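Local coordinates for nitrogen regulatory PII-like protein (Bacillus subtilis subsp. subtilis, PDB 4R25) that acts as a PII-family signalling protein in nitrogen regulation and is required for full induction of the nrgAB operon when ammonium is limiting, at residues K5-T10 / K62-V67. Sequence-based numbering, arbitrary orientation.
Sequences KVEIVT and KIEIVV. With ZN (zinc ion), chain E.
Lys5 reaches across to Glu64 on the neighbouring antiparallel strand, and both bind one zinc ion. With CG anti to the backbone N (chi1 180°) and a bend at chi3, Lys5 brings NZ 2.5 Å from the zinc; as a ligand this amine is probably uncharged. Its CE lies against the Glu64 carboxylate, whose OE2 binds the zinc at 2.3 Å. Glu7 OE2 makes a longer bond to the zinc, 2.6 Å. The two carboxylates run side by side, planes 24° apart, and the bridging zinc probably offsets their repulsion. Extended Lys62 passes beside the Glu7 carboxylate and sends NZ to a water that also binds the zinc. On the opposite face, Ile8 CB lies 4.1 Å from Ile63 CB. Ile8 CG1, beside the backbone N, carries CD1 to within 4.0 Å of Ile65 CD1, while Val6 CB packs 4.3 Å from Ile65 CB. Paired backbone hydrogen bonds join Val6 with Ile65 and Ile8 with Ile63. The zinc-binding face meets both other subunits: Lys62 NZ bridges to Glu64 of the third subunit, and Glu64 OE1 pairs with Lys62 of the second subunit. These central strands of the ferredoxin-like PII sheet are flanked by strands 29-44 and 92-97, with Ile8 packed on helix 72-83.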
loop_
_atom_site.group_PDB
_atom_site.type_symbol
_atom_site.label_atom_id
_atom_site.label_comp_id
_atom_site.label_asym_id
_atom_site.label_seq_id
_atom_site.Cartn_x
_atom_site.Cartn_y
_atom_site.Cartn_z
ATOM N N LYS A 5 5.306 -4.661 8.242
ATOM C CA LYS A 5 5.276 -3.382 7.572
ATOM C C LYS A 5 4.593 -2.376 8.476
ATOM O O LYS A 5 3.456 -2.580 8.904
ATOM C CB LYS A 5 4.541 -3.481 6.242
ATOM C CG LYS A 5 4.464 -2.162 5.478
ATOM C CD LYS A 5 3.283 -2.186 4.535
ATOM C CE LYS A 5 3.574 -1.459 3.242
ATOM N NZ LYS A 5 2.488 -1.714 2.251
ATOM N N VAL A 6 5.291 -1.286 8.766
ATOM C CA VAL A 6 4.701 -0.201 9.522
ATOM C C VAL A 6 4.312 0.918 8.572
ATOM O O VAL A 6 5.146 1.460 7.852
ATOM C CB VAL A 6 5.650 0.316 10.622
ATOM C CG1 VAL A 6 5.032 1.500 11.353
ATOM C CG2 VAL A 6 5.965 -0.794 11.592
ATOM N N GLU A 7 3.028 1.256 8.579
ATOM C CA GLU A 7 2.500 2.282 7.699
ATOM C C GLU A 7 2.027 3.492 8.503
ATOM O O GLU A 7 1.033 3.420 9.227
ATOM C CB GLU A 7 1.349 1.699 6.899
ATOM C CG GLU A 7 0.906 2.510 5.719
ATOM C CD GLU A 7 0.039 1.687 4.785
ATOM O OE1 GLU A 7 -1.197 1.878 4.765
ATOM O OE2 GLU A 7 0.603 0.828 4.077
ATOM N N ILE A 8 2.748 4.601 8.385
ATOM C CA ILE A 8 2.366 5.822 9.068
ATOM C C ILE A 8 1.687 6.773 8.093
ATOM O O ILE A 8 2.268 7.150 7.078
ATOM C CB ILE A 8 3.590 6.524 9.686
ATOM C CG1 ILE A 8 4.432 5.528 10.487
ATOM C CG2 ILE A 8 3.146 7.679 10.563
ATOM C CD1 ILE A 8 5.776 6.081 10.936
ATOM N N VAL A 9 0.454 7.158 8.394
ATOM C CA VAL A 9 -0.264 8.107 7.552
ATOM C C VAL A 9 -0.546 9.391 8.329
ATOM O O VAL A 9 -1.389 9.418 9.221
ATOM C CB VAL A 9 -1.580 7.507 7.022
ATOM C CG1 VAL A 9 -2.395 8.564 6.313
ATOM C CG2 VAL A 9 -1.288 6.337 6.097
ATOM N N THR A 10 0.160 10.461 7.984
ATOM C CA THR A 10 0.198 11.614 8.862
ATOM C C THR A 10 0.333 12.972 8.158
ATOM O O THR A 10 0.298 13.067 6.933
ATOM C CB THR A 10 1.294 11.413 9.940
ATOM O OG1 THR A 10 1.392 12.567 10.780
ATOM C CG2 THR A 10 2.644 11.121 9.296
ATOM N N LYS A 62 2.420 9.468 3.499
ATOM C CA LYS A 62 2.393 8.041 3.799
ATOM C C LYS A 62 3.832 7.542 3.891
ATOM O O LYS A 62 4.609 7.703 2.936
ATOM C CB LYS A 62 1.640 7.287 2.709
ATOM C CG LYS A 62 1.266 5.843 3.047
ATOM C CD LYS A 62 0.574 5.215 1.837
ATOM C CE LYS A 62 -0.023 3.862 2.155
ATOM N NZ LYS A 62 -0.718 3.332 0.940
ATOM N N ILE A 63 4.188 6.974 5.040
ATOM C CA ILE A 63 5.531 6.470 5.273
ATOM C C ILE A 63 5.496 4.975 5.542
ATOM O O ILE A 63 4.818 4.511 6.452
ATOM C CB ILE A 63 6.163 7.145 6.492
ATOM C CG1 ILE A 63 6.291 8.657 6.268
ATOM C CG2 ILE A 63 7.509 6.502 6.810
ATOM C CD1 ILE A 63 6.512 9.444 7.512
ATOM N N GLU A 64 6.266 4.225 4.769
ATOM C CA GLU A 64 6.343 2.784 4.950
ATOM C C GLU A 64 7.725 2.298 5.421
ATOM O O GLU A 64 8.766 2.657 4.872
ATOM C CB GLU A 64 5.914 2.076 3.674
ATOM C CG GLU A 64 4.457 2.330 3.325
ATOM C CD GLU A 64 4.019 1.611 2.063
ATOM O OE1 GLU A 64 4.877 1.302 1.208
ATOM O OE2 GLU A 64 2.809 1.349 1.931
ATOM N N ILE A 65 7.708 1.478 6.460
ATOM C CA ILE A 65 8.909 0.943 7.047
ATOM C C ILE A 65 8.706 -0.552 7.204
ATOM O O ILE A 65 7.687 -0.991 7.725
ATOM C CB ILE A 65 9.160 1.577 8.423
ATOM C CG1 ILE A 65 8.997 3.094 8.329
ATOM C CG2 ILE A 65 10.538 1.214 8.944
ATOM C CD1 ILE A 65 8.739 3.764 9.656
ATOM N N VAL A 66 9.654 -1.338 6.712
ATOM C CA VAL A 66 9.621 -2.773 6.937
ATOM C C VAL A 66 10.640 -3.096 8.010
ATOM O O VAL A 66 11.718 -2.516 8.033
ATOM C CB VAL A 66 9.942 -3.550 5.654
ATOM C CG1 VAL A 66 9.931 -5.057 5.919
ATOM C CG2 VAL A 66 8.947 -3.182 4.566
ATOM N N VAL A 67 10.295 -4.000 8.916
ATOM C CA VAL A 67 11.181 -4.309 10.029
ATOM C C VAL A 67 11.118 -5.766 10.385
ATOM O O VAL A 67 10.090 -6.417 10.195
ATOM C CB VAL A 67 10.826 -3.514 11.307
ATOM C CG1 VAL A 67 11.013 -2.020 11.081
ATOM C CG2 VAL A 67 9.402 -3.828 11.749
HETATM ZN ZN ZN E . 0.870 0.110 1.541
HETATM O O HOH W 1 0.190 1.138 -0.718
#